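Local atomic coordinates of methyltransferase 1 (Methanosarcina barkeri, PDB entry 2I2X), a protein that transfers the methyl group of methanol to the cob(I)amide cofactor carried by its corrinoid partner MtaC, a zinc-dependent step of methanogenesis from methanol. Residues Ala10-Asn13 with Ala14-Thr18; Arg130-Arg133 with Glu134-Gln137; Ser204-Ala207 with Lys208-Thr212. All coordinates share one frame; numbering follows the deposited sequence.

Contact 1: residues Ala10-Asn13 with Ala14-Thr18; sequences AYAN and ADEMT
Asn13 O accepts from Glu16 N (3.2 Å) as the chain bends into the 3-10 segment 14-16, the donor 47° out of the carbonyl plane. A side-chain bond adds to it: Ala12 N donates to Glu16 OE1 (2.7 Å). Here the carboxylate turns back over the turn and is likewise met from above its plane, the N-H...O angle being 152°. Met17 lies over one face of the Tyr11 ring, its CG 3.8 Å from the ring centroid and almost on the normal, a CH-pi contact. Further out SD stays above the same ring at 4.9 Å from the centroid, a Met-aromatic contact. Tyr11 CG stands anti to its carbonyl carbon (chi1 -72°), which sets the ring against Glu16 and Met17, CD1 meeting Glu16 CB at 3.6 Å. At the far end of the ring a water bridges Tyr11 OH, 2.8 Å away, and the backbone N of Thr18. With an alanine in place of Tyr11, Met17 would probably lose the surface its CG rests on and the water its hydroxyl partner. Around this loop, which precedes strand 21-22, helix 273-280 packs against Tyr11 and Met17, and helix 372-383 against Ala14. Asp15 is fastened by salt bridges to Lys350 and Arg353 of helix 349-361.

Contact 2: residues Arg130-Arg133 with Glu134-Gln137; sequences RENR and EFLQ
A hairpin-like turn in the loop between strand 119-126 and helix 143-155 pairs Glu131 with Leu136 through a single beta bridge, their CA atoms 4.3 Å apart. Asn132 N donates to Phe135 O at 3.0 Å in a nearly straight bond (174°), and Gln137 N donates to Arg130 O at 2.9 Å from above the carbonyl plane. Arg133 and Glu134 make the bend between the two arms. Asn132 turns its amide in across the bend, CG lying between its backbone N and carbonyl carbon (chi1 55°); the Asn132 and Gln137 side chains cross at about a right angle, their amide planes 54° apart. The extended side chain of Glu131 brings OE2 to within 3.4 Å of Leu136 CD2, a methyl set beside the carboxylate. That carboxylate oxygen also forms a salt bridge with Arg159 of a neighbouring subunit. Arg133 forms a salt bridge with Glu165 of the same neighbouring subunit, while Arg130 turns away from the hairpin to salt bridges with Asp195 and Asp128. Glu134 CB covers one face of the Phe135 ring, 3.8 Å above its plane, and Lys455 makes a cation-pi contact with this ring. The geometry is that of a two-residue turn closed by a single antiparallel bridge, as in a very short beta hairpin, here at the contact with a neighbouring subunit, probably the corrinoid protein MtaC.

Contact 3: residues Ser204-Ala207 with Lys208-Thr212; sequences SKIA and KKTGT
Ser204 O takes Lys208 N at 2.9 Å, the donor lying nearly along the C=O axis, an ordinary bond of the last turns of helix 181-210. The Ser204 hydroxyl bonds to Trp200 O and Ser214 OG. Lys205 O follows with Lys209 N at 3.0 Å; the extended Lys209 chain leads its ammonium to a salt bridge with Glu151 of helix 143-155. Ile206 O is gripped twice by one residue: Thr210 OG1 donates at 2.8 Å and Thr210 N at 3.0 Å, the two donors arriving from opposite faces of the carbonyl plane. The hydroxyl reaches back because it sits between its own backbone N and carbonyl carbon (chi1 58°). That hydroxyl oxygen in turn accepts from Thr212 OG1 at 3.0 Å, so the two threonine side chains are joined to each other. Ala207 O receives Thr212 N at 2.9 Å, the donor tilted 19° from the carbonyl plane, and Ala207 CB lies 3.9 Å from Thr212 OG1. Helix 143-155 flanks this helix end, its Ala154 touching both Thr210 and Thr212. Gly211 leaves the helical conformation with a positive phi (70°), and the bonds back into the last turn make this a Schellman motif, the C-terminal cap through which the chain turns from helix 181-210 toward strand 213-216.

How the contacts relate
All three contacts are local, within one chain, and do not touch. Contact 1 lies on the opposite side of the chain's centre from contact 2, the two centres 41 Å apart, and away from the metal sites and the corrinoid pocket. Contact 3 also lies away from them, its centre 27 Å from that of contact 2 and 30 Å from that of contact 1. Contact 2 is the one near the corrinoid: the side chain of Glu131 comes about 6 Å from it and about 14 Å from a zinc ion, and that of Arg130 about 10 Å from the side chain of the zinc ligand Glu164. Helix 143-155 borders both contact 2, at Arg130, and contact 3.

Contact 1: residues Ala10-Asn13 with Ala14-Thr18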
ATOM      1  N   ALA A  10       6.909  28.876  20.841  1.00 10.83           N
ATOM      2  CA  ALA A  10       8.241  28.771  20.239  1.00  9.64           C
ATOM      3  C   ALA A  10       8.391  29.573  18.961  1.00  9.68           C
ATOM      4  O   ALA A  10       9.464  30.079  18.667  1.00  9.97           O
ATOM      5  CB  ALA A  10       8.559  27.324  19.949  1.00  9.24           C
ATOM      6  N   TYR A  11       7.322  29.677  18.198  1.00  9.28           N
ATOM      7  CA  TYR A  11       7.338  30.381  16.946  1.00  9.82           C
ATOM      8  C   TYR A  11       6.590  31.698  17.107  1.00 10.18           C
ATOM      9  O   TYR A  11       5.557  31.741  17.762  1.00  9.98           O
ATOM     10  CB  TYR A  11       6.613  29.538  15.873  1.00  9.83           C
ATOM     11  CG  TYR A  11       7.349  28.316  15.412  1.00  9.23           C
ATOM     12  CD1 TYR A  11       8.290  28.384  14.372  1.00 10.40           C
ATOM     13  CD2 TYR A  11       7.097  27.079  15.986  1.00  9.77           C
ATOM     14  CE1 TYR A  11       8.982  27.227  13.943  1.00  9.05           C
ATOM     15  CE2 TYR A  11       7.785  25.919  15.570  1.00  9.24           C
ATOM     16  CZ  TYR A  11       8.707  26.003  14.547  1.00  9.68           C
ATOM     17  OH  TYR A  11       9.367  24.855  14.164  1.00 10.55           O
ATOM     18  N   ALA A  12       7.067  32.757  16.456  1.00 10.79           N
ATOM     19  CA  ALA A  12       6.422  34.073  16.565  1.00 11.22           C
ATOM     20  C   ALA A  12       5.083  34.152  15.854  1.00 11.67           C
ATOM     21  O   ALA A  12       4.234  34.932  16.257  1.00 12.23           O
ATOM     22  CB  ALA A  12       7.352  35.170  16.046  1.00 11.23           C
ATOM     23  N   ASN A  13       4.906  33.364  14.786  1.00 11.77           N
ATOM     24  CA  ASN A  13       3.643  33.294  14.031  1.00 11.40           C
ATOM     25  C   ASN A  13       3.622  32.006  13.194  1.00 11.07           C
ATOM     26  O   ASN A  13       4.673  31.370  13.020  1.00 11.14           O
ATOM     27  CB  ASN A  13       3.483  34.538  13.139  1.00 11.55           C
ATOM     28  CG  ASN A  13       4.619  34.674  12.107  1.00 13.27           C
ATOM     29  OD1 ASN A  13       4.785  33.812  11.241  1.00 17.54           O
ATOM     30  ND2 ASN A  13       5.384  35.756  12.188  1.00 12.28           N
ATOM     31  N   ALA A  14       2.456  31.647  12.645  1.00 10.29           N
ATOM     32  CA  ALA A  14       2.273  30.379  11.896  1.00  9.96           C
ATOM     33  C   ALA A  14       3.163  30.257  10.671  1.00 10.10           C
ATOM     34  O   ALA A  14       3.595  29.168  10.317  1.00  9.98           O
ATOM     35  CB  ALA A  14       0.791  30.169  11.501  1.00  8.49           C
ATOM     36  N   ASP A  15       3.445  31.384  10.034  1.00 11.06           N
ATOM     37  CA  ASP A  15       4.194  31.391   8.786  1.00 11.31           C
ATOM     38  C   ASP A  15       5.654  30.994   8.932  1.00 11.19           C
ATOM     39  O   ASP A  15       6.327  30.751   7.921  1.00 11.38           O
ATOM     40  CB  ASP A  15       4.081  32.737   8.064  1.00 11.76           C
ATOM     41  CG  ASP A  15       4.701  32.690   6.683  1.00 11.29           C
ATOM     42  OD1 ASP A  15       4.094  32.083   5.786  1.00 12.94           O
ATOM     43  OD2 ASP A  15       5.814  33.230   6.500  1.00 11.34           O
ATOM     44  N   GLU A  16       6.134  30.910  10.168  1.00 10.58           N
ATOM     45  CA  GLU A  16       7.511  30.492  10.449  1.00 10.85           C
ATOM     46  C   GLU A  16       7.625  28.965  10.442  1.00 10.45           C
ATOM     47  O   GLU A  16       8.746  28.401  10.363  1.00 10.82           O
ATOM     48  CB  GLU A  16       7.963  30.991  11.842  1.00 11.74           C
ATOM     49  CG  GLU A  16       8.652  32.348  11.879  1.00 13.15           C
ATOM     50  CD  GLU A  16       8.954  32.882  13.307  1.00 18.44           C
ATOM     51  OE1 GLU A  16       8.705  32.187  14.339  1.00 16.80           O
ATOM     52  OE2 GLU A  16       9.455  34.041  13.385  1.00 20.63           O
ATOM     53  N   MET A  17       6.482  28.298  10.589  1.00  9.18           N
ATOM     54  CA  MET A  17       6.443  26.844  10.591  1.00  8.40           C
ATOM     55  C   MET A  17       6.579  26.238   9.172  1.00  8.28           C
ATOM     56  O   MET A  17       6.021  26.745   8.175  1.00  7.19           O
ATOM     57  CB  MET A  17       5.172  26.358  11.261  1.00  8.10           C
ATOM     58  CG  MET A  17       5.047  26.795  12.743  1.00  9.57           C
ATOM     59  SD  MET A  17       3.479  26.268  13.455  1.00  8.96           S
ATOM     60  CE  MET A  17       3.948  24.599  13.819  1.00  7.55           C
ATOM     61  N   THR A  18       7.335  25.153   9.105  1.00  7.41           N
ATOM     62  CA  THR A  18       7.530  24.458   7.873  1.00  6.78           C
ATOM     63  C   THR A  18       7.823  22.988   8.174  1.00  6.26           C
ATOM     64  O   THR A  18       8.005  22.602   9.350  1.00  4.73           O
ATOM     65  CB  THR A  18       8.635  25.130   7.001  1.00  7.19           C
ATOM     66  OG1 THR A  18       8.424  24.785   5.635  1.00  8.11           O
ATOM     67  CG2 THR A  18      10.050  24.699   7.407  1.00  6.02           C
TER
HETATM   68  O   HOH W   1       9.284  24.811  11.352  1.00 10.73           O

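Contact 2: residues Arg130-Arg133 with Glu134-Gln137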
ATOM      1  N   ARG A 130      -0.668  -1.096  31.687  1.00 19.37           N
ATOM      2  CA  ARG A 130      -1.257  -0.816  33.013  1.00 20.05           C
ATOM      3  C   ARG A 130      -2.788  -1.001  33.052  1.00 21.26           C
ATOM      4  O   ARG A 130      -3.536  -0.074  33.339  1.00 20.36           O
ATOM      5  CB  ARG A 130      -0.873   0.592  33.484  1.00 19.40           C
ATOM      6  CG  ARG A 130       0.634   0.855  33.554  1.00 17.51           C
ATOM      7  CD  ARG A 130       0.946   2.336  33.740  1.00 15.85           C
ATOM      8  NE  ARG A 130       0.342   3.169  32.696  1.00 14.18           N
ATOM      9  CZ  ARG A 130      -0.027   4.439  32.843  1.00 15.20           C
ATOM     10  NH1 ARG A 130       0.132   5.082  34.013  1.00 16.48           N
ATOM     11  NH2 ARG A 130      -0.575   5.073  31.813  1.00 14.41           N
ATOM     12  N   GLU A 131      -3.228  -2.220  32.756  1.00 23.23           N
ATOM     13  CA  GLU A 131      -4.650  -2.565  32.676  1.00 25.25           C
ATOM     14  C   GLU A 131      -4.860  -4.093  32.848  1.00 26.23           C
ATOM     15  O   GLU A 131      -3.983  -4.876  32.484  1.00 26.48           O
ATOM     16  CB  GLU A 131      -5.206  -2.091  31.340  1.00 25.05           C
ATOM     17  CG  GLU A 131      -6.629  -2.474  31.094  1.00 27.54           C
ATOM     18  CD  GLU A 131      -7.264  -1.730  29.951  1.00 29.33           C
ATOM     19  OE1 GLU A 131      -6.759  -1.846  28.811  1.00 30.99           O
ATOM     20  OE2 GLU A 131      -8.296  -1.059  30.192  1.00 29.84           O
ATOM     21  N   ASN A 132      -5.981  -4.501  33.449  1.00 27.01           N
ATOM     22  CA  ASN A 132      -6.406  -5.900  33.433  1.00 27.95           C
ATOM     23  C   ASN A 132      -7.756  -5.976  32.799  1.00 28.68           C
ATOM     24  O   ASN A 132      -8.271  -4.959  32.340  1.00 29.12           O
ATOM     25  CB  ASN A 132      -6.420  -6.569  34.820  1.00 27.72           C
ATOM     26  CG  ASN A 132      -7.263  -5.813  35.861  1.00 29.20           C
ATOM     27  OD1 ASN A 132      -6.782  -5.555  36.972  1.00 30.29           O
ATOM     28  ND2 ASN A 132      -8.511  -5.470  35.520  1.00 27.76           N
ATOM     29  N   ARG A 133      -8.326  -7.176  32.778  1.00 29.82           N
ATOM     30  CA  ARG A 133      -9.633  -7.433  32.175  1.00 31.32           C
ATOM     31  C   ARG A 133     -10.770  -6.501  32.670  1.00 31.69           C
ATOM     32  O   ARG A 133     -11.585  -6.058  31.875  1.00 31.74           O
ATOM     33  CB  ARG A 133      -9.978  -8.916  32.350  1.00 32.00           C
ATOM     34  CG  ARG A 133     -11.464  -9.290  32.297  1.00 34.39           C
ATOM     35  CD  ARG A 133     -11.595 -10.666  31.682  1.00 40.04           C
ATOM     36  NE  ARG A 133     -12.804 -11.426  32.018  1.00 44.30           N
ATOM     37  CZ  ARG A 133     -14.045 -11.125  31.630  1.00 47.64           C
ATOM     38  NH1 ARG A 133     -14.317 -10.027  30.922  1.00 49.66           N
ATOM     39  NH2 ARG A 133     -15.034 -11.926  31.975  1.00 49.07           N
ATOM     40  N   GLU A 134     -10.820  -6.192  33.964  1.00 32.11           N
ATOM     41  CA  GLU A 134     -11.895  -5.328  34.471  1.00 32.67           C
ATOM     42  C   GLU A 134     -11.602  -3.824  34.468  1.00 31.39           C
ATOM     43  O   GLU A 134     -12.470  -3.047  34.108  1.00 31.88           O
ATOM     44  CB  GLU A 134     -12.472  -5.792  35.830  1.00 33.56           C
ATOM     45  CG  GLU A 134     -11.544  -6.604  36.761  1.00 37.58           C
ATOM     46  CD  GLU A 134     -11.354  -8.074  36.320  1.00 42.91           C
ATOM     47  OE1 GLU A 134     -10.217  -8.597  36.462  1.00 44.44           O
ATOM     48  OE2 GLU A 134     -12.330  -8.700  35.825  1.00 44.25           O
ATOM     49  N   PHE A 135     -10.402  -3.406  34.862  1.00 29.93           N
ATOM     50  CA  PHE A 135     -10.081  -1.970  34.880  1.00 28.25           C
ATOM     51  C   PHE A 135      -8.640  -1.546  34.653  1.00 26.76           C
ATOM     52  O   PHE A 135      -7.702  -2.355  34.695  1.00 25.81           O
ATOM     53  CB  PHE A 135     -10.586  -1.223  36.139  1.00 29.02           C
ATOM     54  CG  PHE A 135     -11.142  -2.085  37.217  1.00 29.85           C
ATOM     55  CD1 PHE A 135     -10.304  -2.776  38.080  1.00 32.57           C
ATOM     56  CD2 PHE A 135     -12.528  -2.149  37.409  1.00 32.09           C
ATOM     57  CE1 PHE A 135     -10.836  -3.561  39.109  1.00 34.25           C
ATOM     58  CE2 PHE A 135     -13.079  -2.921  38.422  1.00 33.94           C
ATOM     59  CZ  PHE A 135     -12.228  -3.630  39.281  1.00 35.31           C
ATOM     60  N   LEU A 136      -8.502  -0.235  34.433  1.00 24.91           N
ATOM     61  CA  LEU A 136      -7.213   0.409  34.364  1.00 23.55           C
ATOM     62  C   LEU A 136      -6.550   0.223  35.704  1.00 22.99           C
ATOM     63  O   LEU A 136      -7.224   0.174  36.741  1.00 23.10           O
ATOM     64  CB  LEU A 136      -7.354   1.895  34.038  1.00 22.81           C
ATOM     65  CG  LEU A 136      -7.846   2.299  32.644  1.00 23.80           C
ATOM     66  CD1 LEU A 136      -7.968   3.826  32.495  1.00 23.59           C
ATOM     67  CD2 LEU A 136      -6.950   1.723  31.543  1.00 23.43           C
ATOM     68  N   GLN A 137      -5.231   0.128  35.667  1.00 22.36           N
ATOM     69  CA  GLN A 137      -4.401   0.003  36.838  1.00 22.26           C
ATOM     70  C   GLN A 137      -3.150   0.825  36.627  1.00 21.45           C
ATOM     71  O   GLN A 137      -2.025   0.317  36.602  1.00 20.69           O
ATOM     72  CB  GLN A 137      -4.062  -1.456  37.058  1.00 22.96           C
ATOM     73  CG  GLN A 137      -5.262  -2.259  37.544  1.00 27.28           C
ATOM     74  CD  GLN A 137      -4.844  -3.537  38.221  1.00 34.65           C
ATOM     75  OE1 GLN A 137      -5.000  -3.676  39.447  1.00 37.21           O
ATOM     76  NE2 GLN A 137      -4.270  -4.482  37.438  1.00 36.06           N
TER

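Contact 3: residues Ser204-Ala207 with Lys208-Thr212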
ATOM      1  N   SER A 204      11.362  10.047  30.766  1.00 13.86           N
ATOM      2  CA  SER A 204      12.490  10.951  30.523  1.00 15.79           C
ATOM      3  C   SER A 204      13.723  10.655  31.395  1.00 16.59           C
ATOM      4  O   SER A 204      14.859  10.611  30.905  1.00 15.81           O
ATOM      5  CB  SER A 204      12.030  12.379  30.732  1.00 15.80           C
ATOM      6  OG  SER A 204      11.004  12.700  29.799  1.00 18.12           O
ATOM      7  N   LYS A 205      13.481  10.437  32.690  1.00 18.01           N
ATOM      8  CA  LYS A 205      14.514   9.973  33.619  1.00 19.06           C
ATOM      9  C   LYS A 205      15.280   8.755  33.025  1.00 18.85           C
ATOM     10  O   LYS A 205      16.528   8.700  33.020  1.00 18.59           O
ATOM     11  CB  LYS A 205      13.835   9.603  34.928  1.00 19.39           C
ATOM     12  CG  LYS A 205      14.582   9.992  36.140  1.00 23.17           C
ATOM     13  CD  LYS A 205      13.644  10.665  37.157  1.00 28.22           C
ATOM     14  CE  LYS A 205      12.963   9.661  38.113  1.00 31.95           C
ATOM     15  NZ  LYS A 205      12.235  10.392  39.214  1.00 33.11           N
ATOM     16  N   ILE A 206      14.529   7.794  32.504  1.00 18.47           N
ATOM     17  CA  ILE A 206      15.126   6.611  31.893  1.00 18.92           C
ATOM     18  C   ILE A 206      15.916   6.925  30.619  1.00 19.63           C
ATOM     19  O   ILE A 206      17.021   6.399  30.414  1.00 19.87           O
ATOM     20  CB  ILE A 206      14.066   5.537  31.637  1.00 18.97           C
ATOM     21  CG1 ILE A 206      13.632   4.924  32.982  1.00 16.86           C
ATOM     22  CG2 ILE A 206      14.582   4.459  30.664  1.00 18.11           C
ATOM     23  CD1 ILE A 206      12.265   4.267  32.941  1.00 15.28           C
ATOM     24  N   ALA A 207      15.367   7.800  29.788  1.00 20.07           N
ATOM     25  CA  ALA A 207      16.037   8.225  28.568  1.00 21.03           C
ATOM     26  C   ALA A 207      17.400   8.878  28.891  1.00 21.88           C
ATOM     27  O   ALA A 207      18.440   8.582  28.269  1.00 21.71           O
ATOM     28  CB  ALA A 207      15.131   9.182  27.768  1.00 20.37           C
ATOM     29  N   LYS A 208      17.381   9.762  29.877  1.00 22.65           N
ATOM     30  CA  LYS A 208      18.573  10.442  30.293  1.00 23.68           C
ATOM     31  C   LYS A 208      19.608   9.413  30.773  1.00 23.45           C
ATOM     32  O   LYS A 208      20.768   9.449  30.344  1.00 23.28           O
ATOM     33  CB  LYS A 208      18.223  11.465  31.378  1.00 24.21           C
ATOM     34  CG  LYS A 208      19.340  12.446  31.726  1.00 26.66           C
ATOM     35  CD  LYS A 208      19.066  13.078  33.101  1.00 30.27           C
ATOM     36  CE  LYS A 208      20.275  13.830  33.635  1.00 31.79           C
ATOM     37  NZ  LYS A 208      19.865  14.870  34.628  1.00 34.20           N
ATOM     38  N   LYS A 209      19.170   8.478  31.618  1.00 23.38           N
ATOM     39  CA  LYS A 209      20.070   7.489  32.222  1.00 23.58           C
ATOM     40  C   LYS A 209      20.714   6.581  31.182  1.00 22.58           C
ATOM     41  O   LYS A 209      21.884   6.218  31.302  1.00 23.08           O
ATOM     42  CB  LYS A 209      19.324   6.657  33.268  1.00 24.67           C
ATOM     43  CG  LYS A 209      20.184   5.666  34.066  1.00 27.27           C
ATOM     44  CD  LYS A 209      19.308   4.544  34.665  1.00 31.12           C
ATOM     45  CE  LYS A 209      20.143   3.447  35.359  1.00 32.15           C
ATOM     46  NZ  LYS A 209      19.263   2.399  36.027  1.00 33.15           N
ATOM     47  N   THR A 210      19.958   6.245  30.148  1.00 21.22           N
ATOM     48  CA  THR A 210      20.425   5.336  29.097  1.00 19.98           C
ATOM     49  C   THR A 210      20.970   6.042  27.857  1.00 19.30           C
ATOM     50  O   THR A 210      21.403   5.391  26.921  1.00 19.48           O
ATOM     51  CB  THR A 210      19.276   4.437  28.643  1.00 20.30           C
ATOM     52  OG1 THR A 210      18.193   5.268  28.177  1.00 20.54           O
ATOM     53  CG2 THR A 210      18.788   3.538  29.807  1.00 18.93           C
ATOM     54  N   GLY A 211      20.940   7.372  27.835  1.00 18.52           N
ATOM     55  CA  GLY A 211      21.446   8.137  26.686  1.00 17.03           C
ATOM     56  C   GLY A 211      20.563   8.006  25.453  1.00 16.81           C
ATOM     57  O   GLY A 211      21.046   8.149  24.335  1.00 17.20           O
ATOM     58  N   THR A 212      19.272   7.715  25.641  1.00 15.79           N
ATOM     59  CA  THR A 212      18.350   7.635  24.523  1.00 14.91           C
ATOM     60  C   THR A 212      17.401   8.840  24.460  1.00 14.50           C
ATOM     61  O   THR A 212      17.589   9.848  25.148  1.00 13.62           O
ATOM     62  CB  THR A 212      17.571   6.331  24.538  1.00 15.51           C
ATOM     63  OG1 THR A 212      16.750   6.275  25.722  1.00 16.31           O
ATOM     64  CG2 THR A 212      18.548   5.131  24.462  1.00 14.20           C
TER